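PDB 3NRV: putative transcriptional regulator (MarR/EmrR family) from Acinetobacter sp. ADP1, which probably binds DNA as a homodimer through winged helix-turn-helix domains and regulates transcription. Local coordinates for residues F36-M40 against T41-I45; I136-K139 against K140-N143; S53-V57 against Q58-D62; Q105-Y108 against E109-D113. All coordinates share one frame; numbering follows the deposited sequence. Where two conformers were deposited one is given.

Contact 1: F36-M40 against T41-I45; sequences FGIGM and TEWRI
Gly39 N donates to Glu42 OE1 in the shortest polar bond here, 2.8 Å long and nearly straight (164°), reaching the lone pair that faces away from the other carboxylate oxygen. Gly39 is the N-cap of helix 40-51, so Glu42, its N3 residue, makes the N3-to-N-cap bond of a capping box without the reciprocal one, since the glycine has no side chain to return it. With CG beside the backbone N (chi1 -72°) and the chain extended beyond it, the glutamate folds back along the helix start and also meets Ile38, whose CB lies 3.4 Å from Glu42 OE1. Glu42 OE2 forms a salt bridge with Lys81. Ordinary helical bonds begin at once, from Trp43 N to Gly39 O and from Arg44 N to Met40 O (2.9 Å).

The apolar side is built round Trp43. Ile38 CD1 rests 3.9 Å from Trp43 CB, and the selenium of selenomethionine Met40 approaches the indole at its edge, 4.1 Å from Trp43 CD1, a Met-aromatic contact. The same selenium touches Arg44 CG. Further out, Arg44 bonds to Leu64 O and to Asn22 of the second subunit. A buried carboxylate is thus satisfied through both oxygens, and its charge would probably be stabilised by the helix N-terminus and Lys81.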
loop_
_atom_site.group_PDB
_atom_site.type_symbol
_atom_site.label_atom_id
_atom_site.label_comp_id
_atom_site.label_asym_id
_atom_site.label_seq_id
_atom_site.Cartn_x
_atom_site.Cartn_y
_atom_site.Cartn_z
ATOM N N PHE C 36 -13.833 -12.725 -2.430
ATOM C CA PHE C 36 -13.723 -13.290 -1.083
ATOM C C PHE C 36 -14.475 -12.499 -0.063
ATOM O O PHE C 36 -14.507 -12.868 1.104
ATOM C CB PHE C 36 -12.241 -13.431 -0.642
ATOM C CG PHE C 36 -11.505 -14.457 -1.427
ATOM C CD1 PHE C 36 -11.757 -15.803 -1.217
ATOM C CD2 PHE C 36 -10.620 -14.090 -2.419
ATOM C CE1 PHE C 36 -11.124 -16.759 -1.963
ATOM C CE2 PHE C 36 -9.990 -15.040 -3.179
ATOM C CZ PHE C 36 -10.239 -16.386 -2.948
ATOM N N GLY C 37 -15.055 -11.387 -0.485
ATOM C CA GLY C 37 -15.804 -10.559 0.435
ATOM C C GLY C 37 -14.985 -9.822 1.481
ATOM O O GLY C 37 -15.525 -9.430 2.507
ATOM N N ILE C 38 -13.687 -9.626 1.235
ATOM C CA ILE C 38 -12.863 -8.828 2.154
ATOM C C ILE C 38 -12.105 -7.777 1.351
ATOM O O ILE C 38 -11.904 -7.944 0.158
ATOM C CB ILE C 38 -11.836 -9.714 2.901
ATOM C CG1 ILE C 38 -11.005 -10.514 1.891
ATOM C CG2 ILE C 38 -12.541 -10.667 3.841
ATOM C CD1 ILE C 38 -9.795 -11.205 2.490
ATOM N N GLY C 39 -11.691 -6.695 1.992
ATOM C CA GLY C 39 -10.889 -5.685 1.315
ATOM C C GLY C 39 -9.421 -6.073 1.225
ATOM O O GLY C 39 -8.985 -7.061 1.832
HETATM N N MSE C 40 -8.652 -5.297 0.464
HETATM C CA MSE C 40 -7.223 -5.556 0.277
HETATM C C MSE C 40 -6.478 -5.461 1.612
HETATM O O MSE C 40 -5.588 -6.255 1.922
HETATM C CB MSE C 40 -6.654 -4.532 -0.739
HETATM C CG MSE C 40 -5.102 -4.463 -0.810
HETATM SE SE MSE C 40 -4.498 -6.289 -1.296
HETATM C CE MSE C 40 -2.762 -5.883 -2.086
ATOM N N THR C 41 -6.842 -4.478 2.421
ATOM C CA THR C 41 -6.147 -4.301 3.692
ATOM C C THR C 41 -6.447 -5.438 4.671
ATOM O O THR C 41 -5.558 -5.919 5.380
ATOM C CB THR C 41 -6.428 -2.921 4.302
ATOM O OG1 THR C 41 -5.898 -1.920 3.419
ATOM C CG2 THR C 41 -5.764 -2.800 5.676
ATOM N N GLU C 42 -7.694 -5.890 4.694
ATOM C CA GLU C 42 -8.021 -7.113 5.435
ATOM C C GLU C 42 -7.143 -8.286 4.994
ATOM O O GLU C 42 -6.582 -9.005 5.837
ATOM C CB GLU C 42 -9.513 -7.443 5.278
ATOM C CG GLU C 42 -10.360 -6.446 6.073
ATOM C CD GLU C 42 -11.854 -6.593 5.858
ATOM O OE1 GLU C 42 -12.289 -6.834 4.722
ATOM O OE2 GLU C 42 -12.597 -6.455 6.840
ATOM N N TRP C 43 -7.044 -8.488 3.682
ATOM C CA TRP C 43 -6.197 -9.557 3.128
ATOM C C TRP C 43 -4.720 -9.407 3.552
ATOM O O TRP C 43 -4.084 -10.372 3.949
ATOM C CB TRP C 43 -6.303 -9.642 1.583
ATOM C CG TRP C 43 -5.205 -10.484 1.049
ATOM C CD1 TRP C 43 -4.115 -10.080 0.330
ATOM C CD2 TRP C 43 -5.023 -11.883 1.306
ATOM N NE1 TRP C 43 -3.282 -11.158 0.094
ATOM C CE2 TRP C 43 -3.813 -12.266 0.684
ATOM C CE3 TRP C 43 -5.774 -12.842 1.986
ATOM C CZ2 TRP C 43 -3.350 -13.578 0.718
ATOM C CZ3 TRP C 43 -5.305 -14.144 2.016
ATOM C CH2 TRP C 43 -4.106 -14.496 1.388
ATOM N N ARG C 44 -4.172 -8.196 3.464
ATOM C CA ARG C 44 -2.777 -7.988 3.850
ATOM C C ARG C 44 -2.532 -8.430 5.295
ATOM O O ARG C 44 -1.525 -9.058 5.622
ATOM C CB ARG C 44 -2.363 -6.511 3.653
ATOM C CG ARG C 44 -2.424 -6.036 2.174
ATOM C CD ARG C 44 -2.013 -4.557 2.035
ATOM N NE ARG C 44 -0.591 -4.385 2.366
ATOM C CZ ARG C 44 -0.020 -3.234 2.731
ATOM N NH1 ARG C 44 -0.749 -2.135 2.839
ATOM N NH2 ARG C 44 1.288 -3.190 2.997
ATOM N N ILE C 45 -3.472 -8.111 6.169
ATOM C CA ILE C 45 -3.312 -8.472 7.566
ATOM C C ILE C 45 -3.465 -9.982 7.804
ATOM O O ILE C 45 -2.677 -10.583 8.523
ATOM C CB ILE C 45 -4.282 -7.678 8.444
ATOM C CG1 ILE C 45 -3.788 -6.228 8.505
ATOM C CG2 ILE C 45 -4.337 -8.279 9.830
ATOM C CD1 ILE C 45 -4.774 -5.257 9.132
#

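Contact 2: I136-K139 against K140-N143; sequences ILLK and KLRN
Three residues apart, Lys139 and Arg142 lie at neighbouring positions on one flank of the helix, and both set off with CG opposite the backbone N (chi1 -179° and -174°). The lysine then bends twice near its end, and the arginine turns at chi3 (66°) to fold back over the preceding turn. In the conformer given, one face of the guanidinium lies over Lys139 CA, 3.3 Å above the plane. The approach of Lys139 NZ to Arg142 NH2 would be unfavourable between two cations; because Arg142 has a second conformer, this closeness, like that of the lysine carbons to the same nitrogen, is doubtful.

Behind these chains the backbone runs as regular helix, with bonds from Leu141 N to Leu137 O (2.9 Å) and from Arg142 N to Leu138 O (2.8 Å). On the buried flank Leu138 CD2 and Leu141 CD1 touch loosely at 4.3 Å. Both leucines face the second subunit, where Leu20 packs on Leu138 and Phe126 on Leu141. Lys140 reaches across as well, its NZ bonding to Glu125 O and its charge resting against the Phe126 ring of that subunit. Such a helix, with leucines packed on the partner and a lysine reaching across to it, belongs to the dimerisation region that the terminal helices build in MarR proteins.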
loop_
_atom_site.group_PDB
_atom_site.type_symbol
_atom_site.label_atom_id
_atom_site.label_comp_id
_atom_site.label_asym_id
_atom_site.label_seq_id
_atom_site.Cartn_x
_atom_site.Cartn_y
_atom_site.Cartn_z
ATOM N N ILE C 136 16.234 -6.827 -4.581
ATOM C CA ILE C 136 17.410 -6.172 -4.037
ATOM C C ILE C 136 17.241 -4.649 -4.000
ATOM O O ILE C 136 17.520 -4.007 -2.985
ATOM C CB ILE C 136 18.683 -6.568 -4.838
ATOM C CG1 ILE C 136 19.059 -8.018 -4.500
ATOM C CG2 ILE C 136 19.837 -5.610 -4.519
ATOM C CD1 ILE C 136 19.945 -8.693 -5.559
ATOM N N LEU C 137 16.769 -4.074 -5.098
ATOM C CA LEU C 137 16.599 -2.620 -5.151
ATOM C C LEU C 137 15.511 -2.125 -4.185
ATOM O O LEU C 137 15.682 -1.099 -3.549
ATOM C CB LEU C 137 16.312 -2.141 -6.578
ATOM C CG LEU C 137 17.469 -2.387 -7.560
ATOM C CD1 LEU C 137 17.080 -1.955 -8.983
ATOM C CD2 LEU C 137 18.714 -1.660 -7.107
ATOM N N LEU C 138 14.412 -2.860 -4.056
ATOM C CA LEU C 138 13.378 -2.473 -3.089
ATOM C C LEU C 138 13.927 -2.506 -1.662
ATOM O O LEU C 138 13.622 -1.648 -0.835
ATOM C CB LEU C 138 12.140 -3.366 -3.205
ATOM C CG LEU C 138 11.422 -3.324 -4.570
ATOM C CD1 LEU C 138 10.223 -4.268 -4.610
ATOM C CD2 LEU C 138 11.009 -1.907 -4.933
ATOM N N LYS C 139 14.749 -3.501 -1.375
ATOM C CA LYS C 139 15.319 -3.603 -0.043
ATOM C C LYS C 139 16.306 -2.461 0.214
ATOM O O LYS C 139 16.324 -1.874 1.304
ATOM C CB LYS C 139 15.963 -4.973 0.169
ATOM C CG LYS C 139 16.545 -5.131 1.561
ATOM C CD LYS C 139 16.955 -6.577 1.820
ATOM C CE LYS C 139 15.762 -7.446 2.195
ATOM N NZ LYS C 139 15.145 -6.995 3.471
ATOM N N LYS C 140 17.103 -2.114 -0.793
ATOM C CA LYS C 140 17.937 -0.907 -0.681
ATOM C C LYS C 140 17.106 0.344 -0.390
ATOM O O LYS C 140 17.471 1.160 0.465
ATOM C CB LYS C 140 18.780 -0.676 -1.935
ATOM C CG LYS C 140 20.046 -1.505 -1.985
ATOM C CD LYS C 140 20.931 -1.115 -3.160
ATOM C CE LYS C 140 21.357 0.348 -3.083
ATOM N NZ LYS C 140 22.822 0.520 -3.290
ATOM N N LEU C 141 16.000 0.517 -1.111
ATOM C CA LEU C 141 15.098 1.648 -0.831
ATOM C C LEU C 141 14.541 1.616 0.595
ATOM O O LEU C 141 14.513 2.636 1.286
ATOM C CB LEU C 141 13.942 1.688 -1.834
ATOM C CG LEU C 141 14.371 1.983 -3.263
ATOM C CD1 LEU C 141 13.248 1.726 -4.256
ATOM C CD2 LEU C 141 14.881 3.427 -3.344
ATOM N N ARG C 142 14.121 0.423 1.003
ATOM C CA ARG C 142 13.559 0.119 2.316
ATOM C C ARG C 142 14.542 0.435 3.463
ATOM O O ARG C 142 14.142 0.857 4.554
ATOM C CB ARG C 142 13.167 -1.364 2.299
ATOM C CG ARG C 142 12.430 -1.912 3.500
ATOM C CD ARG C 142 11.648 -3.195 3.124
ATOM N NE ARG C 142 12.499 -4.337 2.757
ATOM C CZ ARG C 142 12.511 -4.932 1.561
ATOM N NH1 ARG C 142 11.721 -4.527 0.562
ATOM N NH2 ARG C 142 13.323 -5.957 1.360
ATOM N N ASN C 143 15.828 0.230 3.199
ATOM C CA ASN C 143 16.912 0.536 4.139
ATOM C C ASN C 143 17.154 2.033 4.263
ATOM O O ASN C 143 17.377 2.548 5.350
ATOM C CB ASN C 143 18.210 -0.184 3.717
ATOM C CG ASN C 143 18.146 -1.670 3.985
ATOM O OD1 ASN C 143 17.306 -2.126 4.756
ATOM N ND2 ASN C 143 19.026 -2.437 3.348
#

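Contact 3: S53-V57 against Q58-D62; sequences SDCSV and QKISD. With SO4 (sulfate ion), chain N.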
loop_
_atom_site.group_PDB
_atom_site.type_symbol
_atom_site.label_atom_id
_atom_site.label_comp_id
_atom_site.label_asym_id
_atom_site.label_seq_id
_atom_site.Cartn_x
_atom_site.Cartn_y
_atom_site.Cartn_z
ATOM N N SER C 53 4.387 -15.221 14.163
ATOM C CA SER C 53 4.005 -15.490 15.530
ATOM C C SER C 53 4.000 -14.183 16.315
ATOM O O SER C 53 4.692 -13.216 15.948
ATOM C CB SER C 53 4.987 -16.491 16.149
ATOM O OG SER C 53 6.253 -16.418 15.506
ATOM N N ASP C 54 3.218 -14.180 17.392
ATOM C CA ASP C 54 3.099 -13.050 18.293
ATOM C C ASP C 54 2.888 -11.754 17.533
ATOM O O ASP C 54 3.649 -10.790 17.688
ATOM C CB ASP C 54 4.307 -12.963 19.233
ATOM C CG ASP C 54 5.593 -13.448 18.590
ATOM O OD1 ASP C 54 5.998 -14.593 18.869
ATOM O OD2 ASP C 54 6.210 -12.688 17.815
ATOM N N CYS C 55 1.848 -11.730 16.703
ATOM C CA CYS C 55 1.489 -10.507 16.012
ATOM C C CYS C 55 0.707 -9.576 16.919
ATOM O O CYS C 55 -0.488 -9.757 17.116
ATOM C CB CYS C 55 0.678 -10.827 14.759
ATOM S SG CYS C 55 1.762 -11.551 13.526
ATOM N N SER C 56 1.399 -8.590 17.474
ATOM C CA SER C 56 0.728 -7.467 18.109
ATOM C C SER C 56 0.353 -6.496 17.006
ATOM O O SER C 56 0.795 -6.647 15.867
ATOM C CB SER C 56 1.706 -6.758 19.045
ATOM O OG SER C 56 2.858 -6.397 18.301
ATOM N N VAL C 57 -0.429 -5.475 17.342
ATOM C CA VAL C 57 -0.709 -4.413 16.387
ATOM C C VAL C 57 0.588 -3.757 15.946
ATOM O O VAL C 57 0.762 -3.435 14.764
ATOM C CB VAL C 57 -1.692 -3.379 16.979
ATOM C CG1 VAL C 57 -1.785 -2.150 16.111
ATOM C CG2 VAL C 57 -3.059 -4.020 17.159
ATOM N N GLN C 58 1.515 -3.559 16.889
ATOM C CA GLN C 58 2.824 -2.995 16.545
ATOM C C GLN C 58 3.547 -3.824 15.473
ATOM O O GLN C 58 4.055 -3.292 14.492
ATOM C CB GLN C 58 3.732 -2.916 17.780
ATOM C CG GLN C 58 5.102 -2.311 17.488
ATOM C CD GLN C 58 5.019 -0.845 17.105
ATOM O OE1 GLN C 58 5.296 -0.464 15.960
ATOM N NE2 GLN C 58 4.631 -0.011 18.060
ATOM N N LYS C 59 3.627 -5.128 15.686
ATOM C CA LYS C 59 4.327 -5.981 14.726
ATOM C C LYS C 59 3.665 -5.965 13.334
ATOM O O LYS C 59 4.356 -5.930 12.313
ATOM C CB LYS C 59 4.467 -7.413 15.254
ATOM C CG LYS C 59 5.210 -8.330 14.287
ATOM C CD LYS C 59 5.514 -9.688 14.912
ATOM C CE LYS C 59 6.309 -10.569 13.958
ATOM N NZ LYS C 59 6.837 -11.782 14.668
ATOM N N ILE C 60 2.331 -5.968 13.293
ATOM C CA ILE C 60 1.629 -5.942 12.003
ATOM C C ILE C 60 1.917 -4.615 11.284
ATOM O O ILE C 60 2.211 -4.585 10.086
ATOM C CB ILE C 60 0.101 -6.187 12.179
ATOM C CG1 ILE C 60 -0.161 -7.578 12.770
ATOM C CG2 ILE C 60 -0.650 -6.023 10.860
ATOM C CD1 ILE C 60 -1.546 -7.701 13.405
ATOM N N SER C 61 1.874 -3.516 12.033
ATOM C CA SER C 61 2.192 -2.201 11.476
ATOM C C SER C 61 3.628 -2.119 10.952
ATOM O O SER C 61 3.884 -1.572 9.871
ATOM C CB SER C 61 1.940 -1.104 12.536
ATOM O OG SER C 61 2.333 0.169 12.066
ATOM N N ASP C 62 4.563 -2.667 11.718
ATOM C CA ASP C 62 5.965 -2.651 11.328
ATOM C C ASP C 62 6.139 -3.392 10.011
ATOM O O ASP C 62 6.876 -2.941 9.127
ATOM C CB ASP C 62 6.841 -3.309 12.396
ATOM C CG ASP C 62 6.987 -2.451 13.639
ATOM O OD1 ASP C 62 6.630 -1.253 13.582
ATOM O OD2 ASP C 62 7.463 -2.979 14.672
HETATM S S SO4 N . 0.997 -16.517 18.575
HETATM O O1 SO4 N . -0.032 -16.102 19.535
HETATM O O2 SO4 N . 1.285 -15.437 17.636
HETATM O O3 SO4 N . 2.216 -16.905 19.281
HETATM O O4 SO4 N . 0.521 -17.676 17.820
#
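Ser56 is the N-cap of helix 57-64, the first helix of the helix-turn-helix, whose second is helix 68-80, and its hydroxyl caps the N-H of Lys59. Ser56 OG sits between its own backbone N and carbonyl carbon (chi1 55°), a rotation that turns the oxygen toward the helix start, where it accepts Lys59 N at 3.0 Å and 165°. The next turn follows directly, with Ile60 N bonded to Ser56 O (3.1 Å) and Ser61 N to Val57 O.

Lys59 runs back along the loop, fully extended from CG onward. Its ammonium nitrogen NZ lies in the carbonyl plane of Ser53 and donates to Ser53 O at 2.9 Å. Asp54 OD2 joins from the same loop in a weak salt bridge, 3.3 Å from Lys59 NZ, although this aspartate is poorly ordered. On the inner side Cys55 CB packs 3.9 Å from Ile60 CG1; Ile60 continues onto Leu49 and Val71, linking the loop to the neighbouring helices. Cys55 also pairs through its backbone with Ile98 in strand 97-100, so the loop is tied to the wing.

A sulfate, probably from the crystallisation liquor, lies by Asp54 N. The modelled separation is too short to be trusted, but Arg94 and His89 bind the same anion. The start of the helix is therefore held at two levels: a hydroxyl satisfies one of its first N-H groups, and a lysine bridges back to the loop, where the carbonyl is its firm anchor and the carboxylate probably a more mobile electrostatic partner.

Contact 4: Q105-Y108 against E109-D113; sequences QELY and EVASD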
loop_
_atom_site.group_PDB
_atom_site.type_symbol
_atom_site.label_atom_id
_atom_site.label_comp_id
_atom_site.label_asym_id
_atom_site.label_seq_id
_atom_site.Cartn_x
_atom_site.Cartn_y
_atom_site.Cartn_z
ATOM N N GLN C 105 -8.134 -18.970 9.142
ATOM C CA GLN C 105 -7.161 -19.887 8.548
ATOM C C GLN C 105 -7.704 -20.494 7.240
ATOM O O GLN C 105 -6.964 -20.683 6.285
ATOM C CB GLN C 105 -6.780 -20.996 9.545
ATOM C CG GLN C 105 -5.996 -20.483 10.755
ATOM C CD GLN C 105 -5.718 -21.552 11.807
ATOM O OE1 GLN C 105 -6.357 -22.597 11.832
ATOM N NE2 GLN C 105 -4.770 -21.275 12.695
ATOM N N GLU C 106 -8.991 -20.822 7.218
ATOM C CA GLU C 106 -9.623 -21.387 6.005
ATOM C C GLU C 106 -9.620 -20.329 4.903
ATOM O O GLU C 106 -9.301 -20.612 3.751
ATOM C CB GLU C 106 -11.063 -21.792 6.287
ATOM C CG GLU C 106 -11.228 -22.983 7.219
ATOM C CD GLU C 106 -12.660 -23.096 7.717
ATOM O OE1 GLU C 106 -13.418 -22.131 7.546
ATOM O OE2 GLU C 106 -13.034 -24.130 8.298
ATOM N N LEU C 107 -9.961 -19.098 5.273
ATOM C CA LEU C 107 -9.923 -17.993 4.315
ATOM C C LEU C 107 -8.520 -17.878 3.715
ATOM O O LEU C 107 -8.344 -17.812 2.485
ATOM C CB LEU C 107 -10.346 -16.684 4.987
ATOM C CG LEU C 107 -10.254 -15.422 4.118
ATOM C CD1 LEU C 107 -11.038 -15.609 2.811
ATOM C CD2 LEU C 107 -10.756 -14.213 4.883
ATOM N N TYR C 108 -7.507 -17.907 4.576
ATOM C CA TYR C 108 -6.144 -17.789 4.077
ATOM C C TYR C 108 -5.825 -18.918 3.104
ATOM O O TYR C 108 -5.213 -18.710 2.055
ATOM C CB TYR C 108 -5.122 -17.776 5.220
ATOM C CG TYR C 108 -3.719 -17.708 4.689
ATOM C CD1 TYR C 108 -3.165 -16.500 4.281
ATOM C CD2 TYR C 108 -2.959 -18.868 4.548
ATOM C CE1 TYR C 108 -1.876 -16.445 3.753
ATOM C CE2 TYR C 108 -1.677 -18.827 4.032
ATOM C CZ TYR C 108 -1.138 -17.619 3.641
ATOM O OH TYR C 108 0.139 -17.604 3.137
ATOM N N GLU C 109 -6.239 -20.124 3.480
ATOM C CA GLU C 109 -6.013 -21.315 2.679
ATOM C C GLU C 109 -6.585 -21.105 1.280
ATOM O O GLU C 109 -5.891 -21.311 0.296
ATOM C CB GLU C 109 -6.676 -22.518 3.361
ATOM C CG GLU C 109 -6.535 -23.849 2.620
ATOM C CD GLU C 109 -7.318 -24.979 3.304
ATOM O OE1 GLU C 109 -7.900 -24.752 4.398
ATOM O OE2 GLU C 109 -7.355 -26.095 2.748
ATOM N N VAL C 110 -7.837 -20.664 1.188
ATOM C CA VAL C 110 -8.438 -20.469 -0.128
ATOM C C VAL C 110 -7.996 -19.192 -0.866
ATOM O O VAL C 110 -7.882 -19.203 -2.088
ATOM C CB VAL C 110 -10.000 -20.614 -0.114
ATOM C CG1 VAL C 110 -10.410 -21.992 0.429
ATOM C CG2 VAL C 110 -10.666 -19.489 0.680
ATOM N N ALA C 111 -7.756 -18.095 -0.152
ATOM C CA ALA C 111 -7.414 -16.836 -0.826
ATOM C C ALA C 111 -5.936 -16.755 -1.208
ATOM O O ALA C 111 -5.564 -15.975 -2.088
ATOM C CB ALA C 111 -7.800 -15.623 0.026
ATOM N N SER C 112 -5.087 -17.545 -0.550
ATOM C CA SER C 112 -3.656 -17.462 -0.841
ATOM C C SER C 112 -3.364 -17.909 -2.279
ATOM O O SER C 112 -2.477 -17.372 -2.932
ATOM C CB SER C 112 -2.822 -18.241 0.186
ATOM O OG SER C 112 -3.234 -19.586 0.271
ATOM N N ASP C 113 -4.140 -18.859 -2.796
ATOM C CA ASP C 113 -3.972 -19.279 -4.192
ATOM C C ASP C 113 -4.183 -18.121 -5.170
ATOM O O ASP C 113 -3.466 -17.977 -6.159
ATOM C CB ASP C 113 -4.955 -20.391 -4.524
ATOM C CG ASP C 113 -4.830 -21.564 -3.586
ATOM O OD1 ASP C 113 -3.686 -21.990 -3.341
ATOM O OD2 ASP C 113 -5.866 -22.051 -3.092
#
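Tyr108 and Ser112 form the tight part of this helical turn. With CG opposite the backbone N (chi1 178°), the tyrosine ring is carried alongside the following turn, and Ser112 CB comes over one face as a CH-pi contact, 4.0 Å from the Tyr108 ring centroid and 16° off its normal. Tyr108 O accepts twice, from Ser112 N at 2.9 Å and from Ser112 OG at 2.8 Å, though the position of the hydroxyl is less sure. Next to it, Ala111 N bonds to Leu107 O at 2.7 Å, while Leu107 CD1 touches Ala111 CB. This side is turned inward, toward Ile46 and Trp43 of helix 40-51 and Phe36.

The other flank is looser and faces solvent. There Glu106 and Glu109 extend from successive turns with their carboxylates apart, Glu106 OE2 lying 6.5 Å from Glu109 OE1, and the turns are joined chiefly through the backbone, as by Val110 N to Glu106 O (3.0 Å).

Lys6 of the second subunit bonds to Glu109 O and forms a salt bridge with Asp113, and its backbone N donates weakly to Tyr108 OH. These bonds would probably hold Lys6, and with it the N-terminal segment of the partner, against this turn, where Tyr108 and Ser112 also pack on that segment.

Contacts 1 and 4 meet in the core: Trp43 and Phe36 of contact 1 lie against Ala111 of contact 4, joining helices 40-51 and 102-122. Contact 1 is the more buried, and it also touches contact 3 through Ile45 and Ile60. Contacts 1 and 3 both start helices, but in the first a glutamate turns back to the N-H of the N-cap glycine, and in the second a serine hydroxyl caps a helical N-H beside a more exposed loop. Contacts 2 and 4 are mid-helix turns about 29 Å apart between centres: contact 4 turns its apolar side to its own chain's core and its glutamates outward, whereas contact 2 presents leucines and Lys140 to the second subunit, which all four contacts reach.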